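Local coordinates for protein kappa-carrageenase (Zobellia galactanivorans, PDB 5OCR) that probably hydrolyses the marine algal polysaccharide kappa-carrageenan through its family 16 glycoside hydrolase domain, a beta-jellyroll, at residues A[45-49]-A[89-93]; A[50-54]-A[252-256]; A[54-60]-A[84-90]; A[130-136]-A[165-171]; A[160-164]-A[212-216]. All coordinates share one frame; numbering follows the deposited sequence. Where two conformers were deposited one is given.

Contact 1 of 5, residues A[45-49]-A[89-93]; sequences GNLPN and GIFKS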
# COMPACT_ATOMS: atom_id res chain seq x y z
N GLY A 45 10.44 -6.39 -12.34
CA GLY A 45 9.70 -6.69 -13.54
C GLY A 45 8.23 -6.50 -13.30
O GLY A 45 7.66 -5.43 -13.53
N ASN A 46 7.61 -7.50 -12.75
CA ASN A 46 6.20 -7.50 -12.57
C ASN A 46 5.74 -6.60 -11.39
O ASN A 46 5.06 -7.08 -10.49
CB ASN A 46 5.85 -8.97 -12.40
CG ASN A 46 6.53 -9.82 -13.47
OD1 ASN A 46 6.27 -9.65 -14.65
ND2 ASN A 46 7.45 -10.67 -13.06
N LEU A 47 6.11 -5.32 -11.38
CA LEU A 47 5.81 -4.40 -10.20
C LEU A 47 4.83 -3.31 -10.62
O LEU A 47 4.70 -3.06 -11.84
CB LEU A 47 7.13 -3.79 -9.65
CG LEU A 47 8.11 -4.84 -9.13
CD1 LEU A 47 9.45 -4.23 -8.77
CD2 LEU A 47 7.50 -5.63 -7.95
N PRO A 48 4.15 -2.62 -9.65
CA PRO A 48 3.13 -1.64 -10.07
C PRO A 48 3.66 -0.58 -11.00
O PRO A 48 4.81 -0.09 -10.87
CB PRO A 48 2.64 -0.95 -8.76
CG PRO A 48 3.23 -1.70 -7.64
CD PRO A 48 4.15 -2.79 -8.18
N ASN A 49 2.82 -0.26 -11.98
CA ASN A 49 3.00 0.96 -12.80
C ASN A 49 3.03 2.17 -11.88
O ASN A 49 2.16 2.32 -11.04
CB ASN A 49 1.84 1.05 -13.81
CG ASN A 49 2.05 0.10 -14.98
OD1 ASN A 49 3.18 -0.08 -15.44
ND2 ASN A 49 0.96 -0.51 -15.46
N GLY A 89 11.28 1.08 -2.83
CA GLY A 89 11.39 -0.38 -2.61
C GLY A 89 10.02 -1.00 -2.35
O GLY A 89 9.11 -0.29 -1.90
N ILE A 90 9.86 -2.30 -2.64
CA ILE A 90 8.53 -2.91 -2.63
C ILE A 90 8.66 -4.40 -2.41
O ILE A 90 9.53 -5.00 -3.01
CB ILE A 90 7.72 -2.61 -3.90
CG1 ILE A 90 6.39 -3.43 -3.93
CG2 ILE A 90 8.54 -2.88 -5.19
CD1 ILE A 90 5.38 -2.89 -4.98
N PHE A 91 7.86 -4.96 -1.48
CA PHE A 91 7.66 -6.38 -1.41
C PHE A 91 6.32 -6.71 -2.05
O PHE A 91 5.27 -6.25 -1.56
CB PHE A 91 7.58 -6.87 0.05
CG PHE A 91 8.89 -6.89 0.74
CD1 PHE A 91 9.80 -7.91 0.50
CD2 PHE A 91 9.20 -5.92 1.65
CE1 PHE A 91 11.05 -7.93 1.17
CE2 PHE A 91 10.42 -5.97 2.34
CZ PHE A 91 11.35 -6.98 2.08
N LYS A 92 6.36 -7.43 -3.17
CA LYS A 92 5.10 -7.88 -3.89
C LYS A 92 5.12 -9.38 -3.97
O LYS A 92 6.06 -9.98 -4.55
CB LYS A 92 5.02 -7.27 -5.26
CG LYS A 92 3.69 -7.72 -5.95
CD LYS A 92 3.72 -7.23 -7.42
CE LYS A 92 2.46 -7.87 -8.05
NZ LYS A 92 2.45 -7.43 -9.51
N SER A 93 4.14 -10.05 -3.36
CA SER A 93 4.17 -11.52 -3.41
C SER A 93 4.00 -12.05 -4.86
O SER A 93 3.14 -11.55 -5.65
CB SER A 93 3.14 -12.17 -2.49
OG SER A 93 1.80 -11.84 -2.90

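Contact 2 of 5, residues A[50-54]-A[252-256]; sequences TSAWK and KNNAI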
# COMPACT_ATOMS: atom_id res chain seq x y z
N THR A 50 4.10 2.93 -11.92
CA THR A 50 4.14 4.13 -11.11
C THR A 50 4.59 5.14 -12.10
O THR A 50 5.54 4.91 -12.87
CB THR A 50 5.17 4.00 -9.99
OG1 THR A 50 6.32 3.33 -10.52
CG2 THR A 50 4.62 3.10 -8.87
N SER A 51 3.88 6.25 -12.13
CA SER A 51 4.22 7.27 -13.14
C SER A 51 5.20 8.25 -12.53
O SER A 51 5.89 8.99 -13.26
CB SER A 51 2.94 7.95 -13.65
OG SER A 51 2.09 8.30 -12.57
N ALA A 52 5.29 8.23 -11.19
CA ALA A 52 6.06 9.19 -10.47
C ALA A 52 7.36 8.76 -9.88
O ALA A 52 8.06 9.61 -9.37
CB ALA A 52 5.20 9.97 -9.43
N TRP A 53 7.71 7.45 -9.89
CA TRP A 53 9.02 7.01 -9.40
C TRP A 53 9.25 5.64 -9.93
O TRP A 53 8.33 5.12 -10.52
CB TRP A 53 9.06 7.01 -7.87
CG TRP A 53 8.15 5.99 -7.22
CD1 TRP A 53 8.51 4.70 -6.83
CD2 TRP A 53 6.74 6.15 -6.82
NE1 TRP A 53 7.43 4.05 -6.27
CE2 TRP A 53 6.35 4.86 -6.18
CE3 TRP A 53 5.76 7.16 -6.96
CZ2 TRP A 53 5.01 4.61 -5.75
CZ3 TRP A 53 4.46 6.93 -6.51
CH2 TRP A 53 4.10 5.70 -5.90
N LYS A 54 10.42 5.05 -9.73
CA LYS A 54 10.70 3.68 -10.12
C LYS A 54 11.12 2.80 -8.94
O LYS A 54 11.47 3.30 -7.86
CB LYS A 54 11.82 3.66 -11.15
CG LYS A 54 11.18 4.08 -12.49
CD LYS A 54 12.14 4.43 -13.57
CE LYS A 54 11.34 4.63 -14.87
NZ LYS A 54 10.45 5.81 -14.75
N LYS A 252 -3.61 10.74 -11.73
CA LYS A 252 -2.28 10.16 -11.50
C LYS A 252 -1.28 11.17 -10.91
O LYS A 252 -1.31 12.38 -11.20
CB LYS A 252 -1.70 9.47 -12.75
CG LYS A 252 -1.49 10.39 -13.95
CD LYS A 252 -0.34 9.91 -14.81
CE LYS A 252 -0.14 10.85 -15.98
NZ LYS A 252 -0.51 12.24 -15.58
N ASN A 253 -0.42 10.63 -10.04
CA ASN A 253 0.74 11.32 -9.55
C ASN A 253 1.65 11.73 -10.76
O ASN A 253 2.01 10.89 -11.58
CB ASN A 253 1.52 10.40 -8.58
CG ASN A 253 0.77 10.15 -7.27
OD1 ASN A 253 -0.41 10.41 -7.18
ND2 ASN A 253 1.48 9.64 -6.25
N ASN A 254 1.97 13.01 -10.89
CA ASN A 254 3.00 13.44 -11.86
C ASN A 254 4.26 13.80 -11.10
O ASN A 254 4.19 14.59 -10.15
CB ASN A 254 2.56 14.65 -12.65
CG ASN A 254 1.38 14.33 -13.55
OD1 ASN A 254 1.46 14.52 -14.77
ND2 ASN A 254 0.30 13.80 -12.96
N ALA A 255 5.40 13.26 -11.50
CA ALA A 255 6.65 13.69 -10.84
C ALA A 255 6.93 15.22 -10.86
O ALA A 255 6.66 15.87 -11.86
CB ALA A 255 7.84 12.92 -11.38
N ILE A 256 7.44 15.77 -9.76
CA ILE A 256 7.95 17.20 -9.70
C ILE A 256 9.47 17.12 -9.63
O ILE A 256 10.02 16.32 -8.88
CB ILE A 256 7.35 17.92 -8.45
CG1 ILE A 256 5.80 17.83 -8.52
CG2 ILE A 256 7.94 19.31 -8.23
CD1 ILE A 256 5.07 18.78 -7.61
O HOH W 1 5.39 11.72 -13.82

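Contact 3 of 5, residues A[54-60]-A[84-90]; sequences KWNNQKN and TYFTSGI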
# COMPACT_ATOMS: atom_id res chain seq x y z
N LYS A 54 10.42 5.05 -9.73
CA LYS A 54 10.70 3.68 -10.12
C LYS A 54 11.12 2.80 -8.94
O LYS A 54 11.47 3.30 -7.86
CB LYS A 54 11.82 3.66 -11.15
CG LYS A 54 11.18 4.08 -12.49
CD LYS A 54 12.14 4.43 -13.57
CE LYS A 54 11.34 4.63 -14.87
NZ LYS A 54 10.45 5.81 -14.75
N TRP A 55 11.10 1.50 -9.15
CA TRP A 55 11.49 0.58 -8.10
C TRP A 55 12.88 0.17 -8.31
O TRP A 55 13.28 -0.04 -9.48
CB TRP A 55 10.59 -0.66 -8.15
CG TRP A 55 9.14 -0.32 -8.08
CD1 TRP A 55 8.18 -0.44 -9.10
CD2 TRP A 55 8.41 0.18 -6.89
NE1 TRP A 55 6.94 -0.11 -8.64
CE2 TRP A 55 7.03 0.36 -7.32
CE3 TRP A 55 8.78 0.52 -5.57
CZ2 TRP A 55 6.03 0.81 -6.46
CZ3 TRP A 55 7.78 0.96 -4.70
CH2 TRP A 55 6.44 1.16 -5.14
N ASN A 56 13.65 0.05 -7.25
CA ASN A 56 14.98 -0.57 -7.29
C ASN A 56 15.19 -1.36 -6.02
O ASN A 56 15.81 -0.91 -5.02
CB ASN A 56 16.12 0.52 -7.48
CG ASN A 56 17.49 -0.14 -7.76
OD1 ASN A 56 17.69 -1.32 -7.45
ND2 ASN A 56 18.44 0.62 -8.26
N ASN A 57 14.68 -2.60 -6.04
CA ASN A 57 14.75 -3.44 -4.88
C ASN A 57 16.18 -3.85 -4.49
O ASN A 57 16.46 -4.05 -3.33
CB ASN A 57 13.83 -4.66 -5.05
CG ASN A 57 12.36 -4.28 -4.81
OD1 ASN A 57 12.11 -3.27 -4.18
ND2 ASN A 57 11.44 -5.00 -5.37
N GLN A 58 17.09 -3.90 -5.47
CA GLN A 58 18.49 -4.21 -5.11
C GLN A 58 19.07 -3.16 -4.20
O GLN A 58 19.75 -3.48 -3.22
CB GLN A 58 19.36 -4.34 -6.37
CG GLN A 58 20.85 -4.62 -6.12
CD GLN A 58 21.07 -5.88 -5.23
OE1 GLN A 58 20.31 -6.87 -5.27
NE2 GLN A 58 22.09 -5.81 -4.38
N LYS A 59 18.71 -1.90 -4.44
CA LYS A 59 19.31 -0.80 -3.69
C LYS A 59 18.45 -0.32 -2.53
O LYS A 59 18.96 0.26 -1.56
CB LYS A 59 19.60 0.34 -4.67
CG LYS A 59 20.79 -0.03 -5.55
CD LYS A 59 21.98 -0.24 -4.65
CE LYS A 59 23.26 -0.06 -5.41
NZ LYS A 59 23.14 -0.92 -6.61
N ASN A 60 17.16 -0.64 -2.61
CA ASN A 60 16.19 -0.02 -1.68
C ASN A 60 15.45 -0.92 -0.71
O ASN A 60 14.52 -0.45 0.02
CB ASN A 60 15.20 0.79 -2.50
CG ASN A 60 15.86 1.89 -3.26
OD1 ASN A 60 16.97 2.29 -2.93
ND2 ASN A 60 15.19 2.42 -4.23
N THR A 84 11.26 10.40 -14.10
CA THR A 84 11.15 10.33 -12.64
C THR A 84 12.51 10.53 -11.96
O THR A 84 13.57 10.32 -12.59
CB THR A 84 10.54 8.99 -12.18
OG1 THR A 84 11.39 7.88 -12.47
CG2 THR A 84 9.21 8.78 -12.89
N TYR A 85 12.44 11.01 -10.71
CA TYR A 85 13.64 11.53 -9.99
C TYR A 85 14.01 10.77 -8.72
O TYR A 85 15.03 11.04 -8.06
CB TYR A 85 13.44 13.01 -9.64
CG TYR A 85 13.27 13.90 -10.83
CD1 TYR A 85 14.38 14.51 -11.39
CD2 TYR A 85 12.01 14.07 -11.42
CE1 TYR A 85 14.23 15.34 -12.47
CE2 TYR A 85 11.85 14.92 -12.49
CZ TYR A 85 12.98 15.50 -13.02
OH TYR A 85 12.90 16.32 -14.13
N PHE A 86 13.15 9.81 -8.34
CA PHE A 86 13.36 8.93 -7.15
C PHE A 86 13.19 7.44 -7.47
O PHE A 86 12.47 7.08 -8.42
CB PHE A 86 12.29 9.31 -6.15
CG PHE A 86 12.44 10.69 -5.64
CD1 PHE A 86 13.23 10.94 -4.48
CD2 PHE A 86 11.88 11.78 -6.35
CE1 PHE A 86 13.38 12.26 -4.02
CE2 PHE A 86 12.07 13.10 -5.89
CZ PHE A 86 12.80 13.33 -4.73
N THR A 87 13.77 6.58 -6.61
CA THR A 87 13.47 5.16 -6.63
C THR A 87 13.01 4.72 -5.26
O THR A 87 13.42 5.30 -4.25
CB THR A 87 14.68 4.28 -7.13
OG1 THR A 87 15.82 4.43 -6.24
CG2 THR A 87 15.04 4.70 -8.61
N SER A 88 12.26 3.65 -5.28
CA SER A 88 11.77 3.10 -4.02
C SER A 88 11.88 1.62 -3.90
O SER A 88 12.56 0.94 -4.70
CB SER A 88 10.37 3.67 -3.74
OG SER A 88 10.03 3.40 -2.37
N GLY A 89 11.28 1.08 -2.83
CA GLY A 89 11.39 -0.38 -2.61
C GLY A 89 10.02 -1.00 -2.35
O GLY A 89 9.11 -0.29 -1.90
N ILE A 90 9.86 -2.30 -2.64
CA ILE A 90 8.53 -2.91 -2.63
C ILE A 90 8.66 -4.40 -2.41
O ILE A 90 9.53 -5.00 -3.01
CB ILE A 90 7.72 -2.61 -3.90
CG1 ILE A 90 6.39 -3.43 -3.93
CG2 ILE A 90 8.54 -2.88 -5.19
CD1 ILE A 90 5.38 -2.89 -4.98

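Contact 4 of 5, residues A[130-136]-A[165-171]; sequences ANGETVY and HAVVKEN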
# COMPACT_ATOMS: atom_id res chain seq x y z
N ALA A 130 -16.86 -9.00 -18.89
CA ALA A 130 -18.14 -8.60 -19.40
C ALA A 130 -18.63 -7.31 -18.74
O ALA A 130 -18.05 -6.83 -17.74
CB ALA A 130 -19.14 -9.72 -19.15
N ASN A 131 -19.67 -6.68 -19.36
CA ASN A 131 -20.21 -5.45 -18.82
C ASN A 131 -20.57 -5.59 -17.33
O ASN A 131 -21.24 -6.51 -16.91
CB ASN A 131 -21.48 -5.06 -19.61
CG ASN A 131 -21.93 -3.66 -19.33
OD1 ASN A 131 -21.12 -2.73 -19.25
ND2 ASN A 131 -23.22 -3.47 -19.28
N GLY A 132 -20.09 -4.66 -16.52
CA GLY A 132 -20.45 -4.61 -15.11
C GLY A 132 -19.45 -5.42 -14.27
O GLY A 132 -19.51 -5.39 -13.01
N GLU A 133 -18.58 -6.19 -14.93
CA GLU A 133 -17.66 -7.02 -14.18
C GLU A 133 -16.44 -6.25 -13.78
O GLU A 133 -16.14 -5.19 -14.37
CB GLU A 133 -17.29 -8.28 -14.99
CG GLU A 133 -18.50 -9.22 -15.27
CD GLU A 133 -19.35 -9.62 -14.06
OE1 GLU A 133 -18.91 -9.51 -12.90
OE2 GLU A 133 -20.50 -10.08 -14.28
N THR A 134 -15.67 -6.79 -12.84
CA THR A 134 -14.46 -6.08 -12.31
C THR A 134 -13.28 -6.33 -13.19
O THR A 134 -12.97 -7.47 -13.45
CB THR A 134 -14.16 -6.65 -10.91
OG1 THR A 134 -15.28 -6.38 -10.06
CG2 THR A 134 -12.90 -5.95 -10.26
N VAL A 135 -12.65 -5.26 -13.65
CA VAL A 135 -11.39 -5.28 -14.44
C VAL A 135 -10.20 -5.33 -13.47
O VAL A 135 -9.22 -5.99 -13.74
CB VAL A 135 -11.40 -3.96 -15.26
CG1 VAL A 135 -10.05 -3.65 -15.92
CG2 VAL A 135 -12.53 -4.05 -16.29
N TYR A 136 -10.30 -4.58 -12.37
CA TYR A 136 -9.13 -4.40 -11.50
C TYR A 136 -9.67 -4.24 -10.08
O TYR A 136 -10.67 -3.53 -9.87
CB TYR A 136 -8.44 -3.10 -11.90
CG TYR A 136 -7.35 -2.63 -10.88
CD1 TYR A 136 -6.12 -3.24 -10.86
CD2 TYR A 136 -7.62 -1.61 -9.95
CE1 TYR A 136 -5.09 -2.80 -9.97
CE2 TYR A 136 -6.61 -1.12 -9.10
CZ TYR A 136 -5.39 -1.78 -9.05
OH TYR A 136 -4.37 -1.32 -8.18
N HIS A 165 -10.30 0.47 -4.19
CA HIS A 165 -10.24 1.07 -5.55
C HIS A 165 -10.62 -0.06 -6.48
O HIS A 165 -10.30 -1.21 -6.25
CB HIS A 165 -8.84 1.51 -5.96
CG HIS A 165 -8.23 2.55 -5.07
ND1 HIS A 165 -8.14 3.87 -5.44
CD2 HIS A 165 -7.67 2.44 -3.79
CE1 HIS A 165 -7.55 4.56 -4.44
NE2 HIS A 165 -7.25 3.68 -3.44
N ALA A 166 -11.36 0.28 -7.54
CA ALA A 166 -11.58 -0.71 -8.60
C ALA A 166 -11.73 -0.08 -9.98
O ALA A 166 -11.97 1.07 -10.11
CB ALA A 166 -12.87 -1.51 -8.32
N VAL A 167 -11.63 -0.91 -11.03
CA VAL A 167 -12.09 -0.45 -12.35
C VAL A 167 -13.15 -1.47 -12.72
O VAL A 167 -12.96 -2.66 -12.47
CB VAL A 167 -10.92 -0.63 -13.36
CG1 VAL A 167 -11.38 -0.33 -14.83
CG2 VAL A 167 -9.79 0.33 -12.97
N VAL A 168 -14.28 -0.98 -13.24
CA VAL A 168 -15.43 -1.83 -13.59
C VAL A 168 -15.71 -1.62 -15.06
O VAL A 168 -15.64 -0.45 -15.52
CB VAL A 168 -16.61 -1.43 -12.71
CG1 VAL A 168 -17.89 -2.19 -13.13
CG2 VAL A 168 -16.25 -1.83 -11.30
N LYS A 169 -16.01 -2.69 -15.81
CA LYS A 169 -16.30 -2.49 -17.23
C LYS A 169 -17.69 -1.85 -17.40
O LYS A 169 -18.68 -2.30 -16.81
CB LYS A 169 -16.15 -3.81 -18.01
CG LYS A 169 -17.03 -3.85 -19.26
CD LYS A 169 -16.42 -4.60 -20.39
CE LYS A 169 -15.13 -3.98 -20.88
NZ LYS A 169 -14.61 -5.15 -21.57
N GLU A 170 -17.72 -0.71 -18.13
CA GLU A 170 -19.01 0.01 -18.40
C GLU A 170 -19.00 0.54 -19.82
O GLU A 170 -18.09 1.28 -20.15
CB GLU A 170 -19.30 1.20 -17.47
CG GLU A 170 -19.42 0.87 -16.01
CD GLU A 170 -19.75 2.11 -15.16
OE1 GLU A 170 -19.81 3.27 -15.69
OE2 GLU A 170 -19.92 1.91 -13.94
N ASN A 171 -20.00 0.09 -20.60
CA ASN A 171 -20.19 0.55 -22.02
C ASN A 171 -18.89 0.44 -22.75
O ASN A 171 -18.50 1.36 -23.51
CB ASN A 171 -20.64 2.00 -22.12
CG ASN A 171 -21.82 2.29 -21.25
OD1 ASN A 171 -22.87 1.66 -21.40
ND2 ASN A 171 -21.67 3.25 -20.32

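Contact 5 of 5, residues A[160-164]-A[212-216]; sequences MDLNL and IIWYV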
# COMPACT_ATOMS: atom_id res chain seq x y z
N MET A 160 -4.87 8.31 8.82
CA MET A 160 -4.56 7.31 7.77
C MET A 160 -5.73 6.95 6.93
O MET A 160 -6.88 7.20 7.28
CB MET A 160 -3.88 6.07 8.40
CG MET A 160 -4.87 5.30 9.25
SD MET A 160 -3.94 4.15 10.35
CE MET A 160 -2.94 5.16 11.41
N ASP A 161 -5.43 6.38 5.77
CA ASP A 161 -6.48 6.02 4.81
C ASP A 161 -6.44 4.53 4.58
O ASP A 161 -5.37 3.91 4.59
CB ASP A 161 -6.16 6.70 3.49
CG ASP A 161 -6.12 8.23 3.65
OD1 ASP A 161 -7.15 8.75 4.14
OD2 ASP A 161 -5.08 8.89 3.39
N LEU A 162 -7.62 3.96 4.40
CA LEU A 162 -7.79 2.53 4.34
C LEU A 162 -8.78 2.28 3.19
O LEU A 162 -9.80 1.66 3.39
CB LEU A 162 -8.22 1.89 5.67
CG LEU A 162 -7.47 2.39 6.93
CD1 LEU A 162 -8.22 3.55 7.60
CD2 LEU A 162 -7.47 1.24 7.92
N ASN A 163 -8.42 2.62 1.94
CA ASN A 163 -9.44 2.75 0.88
C ASN A 163 -9.53 1.58 -0.08
O ASN A 163 -8.63 0.78 -0.09
CB ASN A 163 -9.03 3.94 -0.01
CG ASN A 163 -9.14 5.23 0.75
OD1 ASN A 163 -9.96 5.34 1.65
ND2 ASN A 163 -8.43 6.23 0.33
N LEU A 164 -10.69 1.45 -0.73
CA LEU A 164 -10.83 0.47 -1.81
C LEU A 164 -10.82 1.16 -3.17
O LEU A 164 -11.35 2.27 -3.31
CB LEU A 164 -12.20 -0.17 -1.75
CG LEU A 164 -12.40 -0.99 -0.47
CD1 LEU A 164 -13.89 -1.34 -0.24
CD2 LEU A 164 -11.49 -2.18 -0.35
N ILE A 212 -15.44 -6.54 3.86
CA ILE A 212 -13.99 -6.32 4.05
C ILE A 212 -13.93 -5.53 5.40
O ILE A 212 -14.64 -4.56 5.59
CB ILE A 212 -13.39 -5.47 2.93
CG1 ILE A 212 -13.51 -6.22 1.57
CG2 ILE A 212 -11.89 -5.18 3.21
CD1 ILE A 212 -13.54 -5.22 0.38
N ILE A 213 -13.06 -5.99 6.31
CA ILE A 213 -13.02 -5.35 7.62
C ILE A 213 -11.55 -5.01 7.90
O ILE A 213 -10.68 -5.87 7.78
CB ILE A 213 -13.53 -6.36 8.70
CG1 ILE A 213 -14.93 -6.91 8.23
CG2 ILE A 213 -13.65 -5.64 10.08
CD1 ILE A 213 -15.19 -8.31 8.74
N TRP A 214 -11.31 -3.81 8.39
CA TRP A 214 -9.92 -3.37 8.67
C TRP A 214 -9.67 -3.19 10.14
O TRP A 214 -10.60 -2.73 10.92
CB TRP A 214 -9.74 -2.02 8.05
CG TRP A 214 -9.66 -1.87 6.55
CD1 TRP A 214 -8.51 -1.67 5.80
CD2 TRP A 214 -10.77 -1.89 5.58
NE1 TRP A 214 -8.80 -1.57 4.45
CE2 TRP A 214 -10.17 -1.61 4.27
CE3 TRP A 214 -12.17 -2.00 5.69
CZ2 TRP A 214 -10.94 -1.56 3.11
CZ3 TRP A 214 -12.93 -1.95 4.55
CH2 TRP A 214 -12.34 -1.71 3.27
N TYR A 215 -8.46 -3.52 10.55
CA TYR A 215 -8.08 -3.45 11.98
C TYR A 215 -6.79 -2.70 12.18
O TYR A 215 -5.87 -2.78 11.40
CB TYR A 215 -7.84 -4.89 12.49
CG TYR A 215 -9.05 -5.79 12.34
CD1 TYR A 215 -9.25 -6.53 11.17
CD2 TYR A 215 -9.98 -5.89 13.41
CE1 TYR A 215 -10.39 -7.41 11.06
CE2 TYR A 215 -11.14 -6.72 13.29
CZ TYR A 215 -11.27 -7.48 12.13
OH TYR A 215 -12.41 -8.29 12.02
N VAL A 216 -6.70 -1.91 13.23
CA VAL A 216 -5.40 -1.26 13.58
C VAL A 216 -5.13 -1.66 15.02
O VAL A 216 -5.99 -1.39 15.91
CB VAL A 216 -5.41 0.28 13.37
CG1 VAL A 216 -4.11 0.95 13.86
CG2 VAL A 216 -5.73 0.57 11.92

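Contact 1 of 5, residues A[45-49]-A[89-93]
Ile90 and Lys92 reach from strand 86-97 to the loop 45-49, which lies against this strand of the GH16 beta-jellyroll. The loop carries an inverse gamma turn centred on Asn46, closed by a bond from Leu47 N to Gly45 O. Ile90 is the first residue of the strand to touch. Its CG1 is anti to the backbone N (chi1 173°), and this brings CD1 up against CG and CD of Pro48. CD1 lies 3.4 Å from Pro48 CD, tighter than usual for two carbons. The other branch, CG2, meets Leu47 CD1 at 3.9 Å as the two side chains pass head to tail. Phe91 points away from the loop and packs on Phe31 and Trp41. Lys92 returns to the loop side. Its CB rests 4.0 Å from Leu47 CD2. From there the fully extended chain runs alongside the leucine to the turn. The aliphatic part is thus used for packing and the ammonium for a polar bond. Tyr122 OH is a second partner of that ammonium. Across the contact, Lys92 NZ donates to Asn46 O at 2.8 Å, the nitrogen standing 35° off the carbonyl plane.

Contact 2 of 5, residues A[50-54]-A[252-256]
Ser51 makes the one direct hydrogen bond between loop 50-54 and strand 252-255. Its OG donates to Asn253 O at 2.8 Å. The donor lies in the carbonyl plane, with a C=O...OG angle of 152°. Chi1 of 46° places OG between the backbone N and the carbonyl carbon, facing the strand. A water gives a second polar link. It donates to Ser51 O and accepts from Ala255 N, and each of these two atoms is 2.8 Å from it. Apolar contact fills the middle. Ala52 CB sits 3.8 Å from Asn253 CB and 4.4 Å from Ala255 CB. Flat groups meet next to this. Asn253 ND2 comes to the edge of the Trp53 ring, 4.0 Å from CZ3, with ring and amide planes 49° apart. Within the loop, Thr50 CG2 sits over the rim of one face of the same indole, and Thr50 OG1 donates to Trp53 O. Strand 252-255 pairs with 246-249 in a small two-stranded antiparallel sheet, so the contact joins this hairpin to the loop leading into strand 54-55. Small side chains, one direct bond and one water imply a close but lightly bonded surface junction.

Contact 3 of 5, residues A[54-60]-A[84-90]
Trp55 lays its indole against Ile90, whose CG2 sits over one face of the six-membered ring in a CH-pi contact. CG2 is 3.8 Å from the ring centroid and 29° off the normal. Trp55 CG is anti to the carbonyl carbon (chi1 -55°), which lays the ring along the neighbouring strand, where Ser88 CB is 3.9 Å from Trp55 CZ3. Trp55 NE1 donates to Pro48 O. A leucine in place of Trp55 would probably leave Ile90 without its flat cover and Pro48 O without this donor. The backbones form a short parallel ladder of the jellyroll, strand 54-55 on strand 86-97. Lys54 N donates to Phe86 O, Ser88 N to Lys54 O, and Asn56 N to Ser88 O at 2.9 Å. Asn56 then N-caps helix 57-60, its OD1 accepting from Lys59 N. Two asparagines of the helix turn back to the strand. Asn57 OD1 accepts from Ile90 N at 2.9 Å. Asn60 ND2 donates both to Thr87 OG1 at 2.9 Å and to Ser88 O at 3.1 Å, and both acceptors lie in its amide plane. Ser88 O takes two donors: Asn56 N lies in its carbonyl plane, while Asn60 ND2 stands above it.

Contact 4 of 5, residues A[130-136]-A[165-171]
Val167 O is gripped by two backbone donors, Val135 N at 2.9 Å and Tyr136 N at 3.3 Å. Both come from the same face of the carbonyl plane. Two residues of one strand thus stand opposite a single Val167. Val167 N answers with a bond to Tyr136 O at 3.0 Å. The side chains close over this point. Val167 CG1 packs on Val135 CB at 3.7 Å, and Val167 CB meets Tyr136 CB at 3.8 Å, the tyrosine crossing the valine at about a right angle. With CG anti to the backbone N (chi1 168°), the Tyr136 ring stacks on Phe125, and its OH bonds Glu138. The doubled pairing at Val167 is a classic beta bulge in the antiparallel pairing of strands 134-144 and 159-170 of the jellyroll. It shifts the register by one residue after the Thr134-Val168 pair, where the chain also turns a corner. Before the bulge, a type II turn runs from Ala130 to Glu133. Lys169 N donates to Glu133 O, and Gly132 N to Lys169 O at 2.8 Å. Last comes a weak bond from Asn171 N to Asn131 OD1 at 3.3 Å.

Contact 5 of 5, residues A[160-164]-A[212-216]
Two layers of the jellyroll meet here, as residues 160-164 of strand 159-170 pack face to face on strand 211-216. They run nearly antiparallel, 168° apart, with no hydrogen bond between them. Trp214 CG is anti to the carbonyl carbon (chi1 -71°), which turns the indole to the layer of 160-164. Leu162 CB lies over one face of it, 3.9 Å from the centroid of the five-membered ring in a CH-pi contact. Leu162 O stands over the same face, toward the rim, 3.4 Å from Trp214 CE2. Leu164 comes to the edge instead, its CD2 3.6 Å from Trp214 CZ2. That methyl also meets Ile212 CD1 at 3.7 Å, tip to tip. At the other end, Met160 SD is 4.3 Å from Val216 CG2. An alanine at Trp214 is likely to open a gap beneath Leu162 and beside Leu164 and to leave Asp140 O without its NE1 donor. Close apolar packing joins the layers, while Leu162 O and Trp214 NE1 bond Asn188 and Asp140.

Contact 5 is fully buried and apolar, with no hydrogen bond across it. Contact 3 is also buried, but hydrogen bonds from backbone and asparagines dominate it. Contacts 1 and 4 are partly buried, and contact 2 lies at the surface and uses a water. Contacts 1 and 3 share Gly89 and Ile90 on strand 86-97. Ile90 serves the loop in one and the Trp55 face in the other. Contacts 2 and 3 share Lys54 and touch where Thr84 packs on residues 51-53. Contacts 4 and 5 use successive parts of strand 159-170, one for pairing within a sheet and one for packing between layers. Contact 5 lies across the chain's centre from contacts 1, 2 and 3.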